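Local atomic coordinates of bifunctional enzyme IspD/IspF (Campylobacter jejuni, PDB entry 1W55), a protein that catalyses two steps of isoprenoid precursor synthesis, the cytidylyl transfer from CTP to methylerythritol 4-phosphate and the later ring closure to methylerythritol 2,4-cyclodiphosphate, releasing CMP. Residues 109-114 / 148-153; 221-226 / 239-244. All coordinates share one frame; numbering follows the deposited sequence.

Contact 1: 109-114 / 148-153; sequences RLIENL and PQISKT
Ile150 meets Leu110 and Leu114 with two different branches, and its torsions decide which goes where: chi1 of -54° sets CG1 opposite the carbonyl carbon and CG2 opposite the backbone N, while chi2 of 165° carries CD1 outward to the helix. CD1 then lies 3.7 Å from Leu110 CB, close to the helix backbone, with Ile111 CD1 at 4.3 Å as a more distant neighbour. The other branch, CG2, is met by Leu114, whose CG stands opposite its own backbone N (chi1 -161°); Leu114 CD1 comes to 3.5 Å from Ile150 CG2, and the two side chains cross at about a right angle. Leu110 also reaches Pro148, just ahead of strand 149-152, where Leu110 CD1 is 3.6 Å from Pro148 O and 4.2 Å from Pro148 CB. No hydrogen bond joins the two segments, so the contact is apolar packing. Within 109-114, Asn113 ND2 donates to Arg109 O at 2.6 Å, with the oxygen near the amide plane of Asn113, and a type I turn spans Ile111 to Leu114, at the end of which Leu114 meets Ile150. Met93 packs on Pro148 and Ile150 from strand 91-96, and Ile120 and Pro122 of strand 119-124 touch Leu110. Gln149 and Ser151 point away from the helix, and the amide of Gln149 is bound by Thr121, Asp168 and Asp169. The arrangement is that of an alpha/beta layer, helix 104-111 covering one face of the central mixed sheet in the GT-A-like cytidylyltransferase domain.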
loop_
_atom_site.group_PDB
_atom_site.type_symbol
_atom_site.label_atom_id
_atom_site.label_comp_id
_atom_site.label_asym_id
_atom_site.label_seq_id
_atom_site.Cartn_x
_atom_site.Cartn_y
_atom_site.Cartn_z
ATOM N N ARG A 109 17.847 -24.296 -8.153
ATOM C CA ARG A 109 17.856 -24.825 -9.506
ATOM C C ARG A 109 19.267 -25.169 -10.007
ATOM O O ARG A 109 19.446 -26.129 -10.756
ATOM C CB ARG A 109 17.221 -23.817 -10.439
ATOM C CG ARG A 109 15.727 -23.915 -10.521
ATOM C CD ARG A 109 15.212 -23.505 -11.885
ATOM N NE ARG A 109 15.620 -22.146 -12.256
ATOM C CZ ARG A 109 15.011 -21.053 -11.819
ATOM N NH1 ARG A 109 13.981 -21.160 -10.990
ATOM N NH2 ARG A 109 15.420 -19.851 -12.204
ATOM N N LEU A 110 20.258 -24.381 -9.603
ATOM C CA LEU A 110 21.644 -24.658 -9.968
ATOM C C LEU A 110 22.188 -25.816 -9.132
ATOM O O LEU A 110 22.877 -26.700 -9.641
ATOM C CB LEU A 110 22.517 -23.417 -9.754
ATOM C CG LEU A 110 22.300 -22.182 -10.632
ATOM C CD1 LEU A 110 22.858 -20.976 -9.914
ATOM C CD2 LEU A 110 22.973 -22.359 -11.979
ATOM N N ILE A 111 21.881 -25.791 -7.843
ATOM C CA ILE A 111 22.366 -26.801 -6.915
ATOM C C ILE A 111 21.807 -28.206 -7.224
ATOM O O ILE A 111 22.548 -29.191 -7.188
ATOM C CB ILE A 111 22.103 -26.336 -5.456
ATOM C CG1 ILE A 111 23.382 -25.739 -4.859
ATOM C CG2 ILE A 111 21.527 -27.452 -4.578
ATOM C CD1 ILE A 111 24.564 -26.709 -4.782
ATOM N N GLU A 112 20.522 -28.280 -7.575
ATOM C CA GLU A 112 19.873 -29.556 -7.899
ATOM C C GLU A 112 20.432 -30.220 -9.162
ATOM O O GLU A 112 20.192 -31.405 -9.402
ATOM C CB GLU A 112 18.348 -29.391 -7.998
ATOM C CG GLU A 112 17.868 -28.561 -9.182
ATOM C CD GLU A 112 16.355 -28.566 -9.357
ATOM O OE1 GLU A 112 15.891 -28.960 -10.451
ATOM O OE2 GLU A 112 15.631 -28.166 -8.413
ATOM N N ASN A 113 21.183 -29.455 -9.955
ATOM C CA ASN A 113 21.766 -29.949 -11.201
ATOM C C ASN A 113 23.282 -30.104 -11.155
ATOM O O ASN A 113 23.931 -30.300 -12.183
ATOM C CB ASN A 113 21.348 -29.059 -12.364
ATOM C CG ASN A 113 19.883 -29.197 -12.688
ATOM O OD1 ASN A 113 19.446 -30.225 -13.210
ATOM N ND2 ASN A 113 19.106 -28.167 -12.367
ATOM N N LEU A 114 23.823 -30.061 -9.944
ATOM C CA LEU A 114 25.261 -30.087 -9.698
ATOM C C LEU A 114 26.051 -31.173 -10.429
ATOM O O LEU A 114 27.157 -30.911 -10.910
ATOM C CB LEU A 114 25.524 -30.186 -8.192
ATOM C CG LEU A 114 26.904 -29.781 -7.671
ATOM C CD1 LEU A 114 27.339 -28.456 -8.266
ATOM C CD2 LEU A 114 26.899 -29.718 -6.155
ATOM N N PRO A 148 24.701 -16.536 -10.554
ATOM C CA PRO A 148 25.870 -17.367 -10.220
ATOM C C PRO A 148 26.114 -18.563 -11.136
ATOM O O PRO A 148 25.198 -19.057 -11.796
ATOM C CB PRO A 148 25.553 -17.893 -8.807
ATOM C CG PRO A 148 24.362 -17.106 -8.309
ATOM C CD PRO A 148 23.644 -16.635 -9.532
ATOM N N GLN A 149 27.366 -19.007 -11.178
ATOM C CA GLN A 149 27.749 -20.159 -11.979
ATOM C C GLN A 149 28.513 -21.094 -11.047
ATOM O O GLN A 149 29.336 -20.641 -10.255
ATOM C CB GLN A 149 28.620 -19.726 -13.164
ATOM C CG GLN A 149 27.931 -18.776 -14.152
ATOM C CD GLN A 149 28.789 -18.395 -15.361
ATOM O OE1 GLN A 149 29.937 -17.972 -15.214
ATOM N NE2 GLN A 149 28.216 -18.515 -16.558
ATOM N N ILE A 150 28.216 -22.388 -11.110
ATOM C CA ILE A 150 28.933 -23.364 -10.297
ATOM C C ILE A 150 29.834 -24.203 -11.192
ATOM O O ILE A 150 29.392 -24.717 -12.230
ATOM C CB ILE A 150 27.962 -24.293 -9.519
ATOM C CG1 ILE A 150 26.974 -23.492 -8.688
ATOM C CG2 ILE A 150 28.737 -25.230 -8.600
ATOM C CD1 ILE A 150 25.785 -24.325 -8.204
ATOM N N SER A 151 31.084 -24.360 -10.770
ATOM C CA SER A 151 32.060 -25.115 -11.536
ATOM C C SER A 151 32.817 -26.046 -10.613
ATOM O O SER A 151 32.902 -25.807 -9.401
ATOM C CB SER A 151 33.056 -24.171 -12.222
ATOM O OG SER A 151 32.401 -23.288 -13.105
ATOM N N LYS A 152 33.371 -27.104 -11.195
ATOM C CA LYS A 152 34.361 -27.914 -10.496
ATOM C C LYS A 152 35.605 -27.049 -10.426
ATOM O O LYS A 152 36.099 -26.551 -11.450
ATOM C CB LYS A 152 34.649 -29.229 -11.232
ATOM C CG LYS A 152 33.419 -30.127 -11.438
ATOM C CD LYS A 152 33.613 -31.514 -10.813
ATOM C CE LYS A 152 32.535 -32.514 -11.268
ATOM N NZ LYS A 152 32.306 -32.487 -12.759
ATOM N N THR A 153 36.080 -26.858 -9.203
ATOM C CA THR A 153 37.194 -25.971 -8.905
ATOM C C THR A 153 38.442 -26.277 -9.727
ATOM O O THR A 153 39.037 -25.373 -10.329
ATOM C CB THR A 153 37.498 -26.055 -7.412
ATOM O OG1 THR A 153 36.299 -25.755 -6.686
ATOM C CG2 THR A 153 38.469 -24.964 -6.988
#

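Contact 2: 221-226 / 239-244; sequences FGENRP and GLKAHS
The guanidinium of Arg225 turns its edge to the backbone of 239-244, where three carbonyl oxygens converge on it. NE and NH2 grip Leu240 O side-on, at 3.0 Å from NE and 2.8 Å from NH2, with that oxygen only 1° out of the guanidinium plane. NH1 donates to Ser244 O at 2.9 Å on a lone pair, and NH2 adds a weak bond to Ala242 O. An extended chain from CG to NE gives Arg225 this reach. Glu223 OE1 instead lies over one face of the group, 3.5 Å from NE; no N-H points at it, so this salt bridge rests on charge alone. Strands 210-224 and 238-240 form an antiparallel pair in the IspF-domain sheet, 238-240 being outermost within the chain, and a beta bulge interrupts the pairing: the register slips by one between the Phe221–Leu240 and Glu223–Gly239 pairs. Gly239 O accepts from Glu223 N and, weakly, from Gly222 N, and a water also bridges Gly222 N and Gly239 O. Leu240 CD2 sits over one face of the Phe221 ring in a CH-pi contact, 3.7 Å from the centroid and 18° off the normal. Lys241 runs extended past the bulge, its CE 3.4 Å from Phe221 O. The backbone gripped by Arg225 carries His243, which stacks on His219, makes a weak hydrogen bond to the bound CMP phosphate, and probably stabilises the transition state, as in related enzymes.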
loop_
_atom_site.group_PDB
_atom_site.type_symbol
_atom_site.label_atom_id
_atom_site.label_comp_id
_atom_site.label_asym_id
_atom_site.label_seq_id
_atom_site.Cartn_x
_atom_site.Cartn_y
_atom_site.Cartn_z
ATOM N N PHE A 221 49.975 33.562 11.051
ATOM C CA PHE A 221 50.145 34.812 10.314
ATOM C C PHE A 221 51.633 35.131 10.082
ATOM O O PHE A 221 52.524 34.546 10.715
ATOM C CB PHE A 221 49.482 35.976 11.060
ATOM C CG PHE A 221 48.006 36.143 10.761
ATOM C CD1 PHE A 221 47.055 35.991 11.774
ATOM C CD2 PHE A 221 47.569 36.467 9.482
ATOM C CE1 PHE A 221 45.693 36.152 11.513
ATOM C CE2 PHE A 221 46.203 36.615 9.208
ATOM C CZ PHE A 221 45.265 36.473 10.227
ATOM N N GLY A 222 51.886 36.070 9.169
ATOM C CA GLY A 222 53.225 36.584 8.954
ATOM C C GLY A 222 53.810 36.303 7.583
ATOM O O GLY A 222 55.021 36.362 7.414
ATOM N N GLU A 223 52.973 35.977 6.606
ATOM C CA GLU A 223 53.453 35.888 5.231
ATOM C C GLU A 223 52.881 37.021 4.392
ATOM O O GLU A 223 51.669 37.259 4.393
ATOM C CB GLU A 223 53.158 34.532 4.592
ATOM C CG GLU A 223 53.995 34.266 3.345
ATOM C CD GLU A 223 54.449 32.827 3.231
ATOM O OE1 GLU A 223 54.119 32.179 2.209
ATOM O OE2 GLU A 223 55.136 32.340 4.164
ATOM N N ASN A 224 53.775 37.727 3.699
ATOM C CA ASN A 224 53.393 38.843 2.846
ATOM C C ASN A 224 52.813 38.364 1.523
ATOM O O ASN A 224 53.498 38.334 0.497
ATOM C CB ASN A 224 54.580 39.787 2.614
ATOM C CG ASN A 224 54.167 41.119 1.970
ATOM O OD1 ASN A 224 54.948 42.075 1.955
ATOM N ND2 ASN A 224 52.948 41.183 1.433
ATOM N N ARG A 225 51.536 38.002 1.555
ATOM C CA ARG A 225 50.816 37.560 0.363
ATOM C C ARG A 225 49.326 37.713 0.625
ATOM O O ARG A 225 48.930 37.975 1.759
ATOM C CB ARG A 225 51.169 36.109 0.001
ATOM C CG ARG A 225 50.752 35.069 1.024
ATOM C CD ARG A 225 50.764 33.669 0.469
ATOM N NE ARG A 225 50.718 32.642 1.509
ATOM C CZ ARG A 225 50.834 31.343 1.267
ATOM N NH1 ARG A 225 51.007 30.914 0.026
ATOM N NH2 ARG A 225 50.789 30.468 2.261
ATOM N N PRO A 226 48.502 37.585 -0.411
ATOM C CA PRO A 226 47.048 37.646 -0.241
ATOM C C PRO A 226 46.525 36.612 0.757
ATOM O O PRO A 226 46.996 35.466 0.808
ATOM C CB PRO A 226 46.520 37.355 -1.650
ATOM C CG PRO A 226 47.638 37.823 -2.568
ATOM C CD PRO A 226 48.888 37.429 -1.831
ATOM N N GLY A 239 48.751 37.635 4.792
ATOM C CA GLY A 239 48.675 36.221 4.493
ATOM C C GLY A 239 49.125 35.286 5.593
ATOM O O GLY A 239 49.708 35.687 6.604
ATOM N N LEU A 240 48.845 34.010 5.385
ATOM C CA LEU A 240 49.224 32.986 6.342
ATOM C C LEU A 240 50.352 32.189 5.729
ATOM O O LEU A 240 50.467 32.110 4.499
ATOM C CB LEU A 240 48.029 32.077 6.694
ATOM C CG LEU A 240 46.809 32.770 7.322
ATOM C CD1 LEU A 240 45.503 31.992 7.059
ATOM C CD2 LEU A 240 47.025 32.992 8.825
ATOM N N LYS A 241 51.164 31.595 6.592
ATOM C CA LYS A 241 52.388 30.910 6.184
ATOM C C LYS A 241 52.141 29.516 5.643
ATOM O O LYS A 241 51.365 28.739 6.218
ATOM C CB LYS A 241 53.370 30.826 7.361
ATOM C CG LYS A 241 53.986 32.161 7.731
ATOM C CD LYS A 241 54.970 32.030 8.883
ATOM C CE LYS A 241 55.431 33.420 9.321
ATOM N NZ LYS A 241 56.385 33.372 10.473
ATOM N N ALA A 242 52.811 29.220 4.528
ATOM C CA ALA A 242 52.934 27.864 3.985
ATOM C C ALA A 242 51.570 27.231 3.679
ATOM O O ALA A 242 50.639 27.954 3.336
ATOM C CB ALA A 242 53.776 26.993 4.927
ATOM N N HIS A 243 51.468 25.900 3.787
ATOM C CA HIS A 243 50.239 25.143 3.499
ATOM C C HIS A 243 49.593 25.570 2.182
ATOM O O HIS A 243 48.463 26.098 2.162
ATOM C CB HIS A 243 49.226 25.287 4.646
ATOM C CG HIS A 243 49.735 24.793 5.961
ATOM N ND1 HIS A 243 50.273 25.634 6.910
ATOM C CD2 HIS A 243 49.819 23.541 6.471
ATOM C CE1 HIS A 243 50.651 24.924 7.958
ATOM N NE2 HIS A 243 50.386 23.651 7.717
ATOM N N SER A 244 50.316 25.330 1.092
ATOM C CA SER A 244 49.897 25.722 -0.253
ATOM C C SER A 244 49.676 27.238 -0.327
ATOM O O SER A 244 50.599 28.023 -0.096
ATOM C CB SER A 244 48.633 24.963 -0.674
ATOM O OG SER A 244 48.716 23.590 -0.322
HETATM O O HOH W 1 50.516 38.236 7.758
HETATM O O HOH W 2 47.677 33.728 2.815
#

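Contact 1 comes first along the chain, in the N-terminal cytidylyltransferase part, and is closed before contact 2 opens in the C-terminal cyclodiphosphate synthase part. Their centres lie about 65 Å apart on opposite sides of the chain's centre, with nearest atoms about 48 Å apart, and the two do not touch. They share no sheet: 149-152 belongs to a mixed sheet of the N-terminal part, whereas 210-224 and 238-240 belong to the sheet of the C-terminal part, with 238-240 outermost within the chain. Contact 1 packs a helix on a sheet and contact 2 pairs strands beside a bound nucleotide, which fits two separately folded catalytic units on one polypeptide.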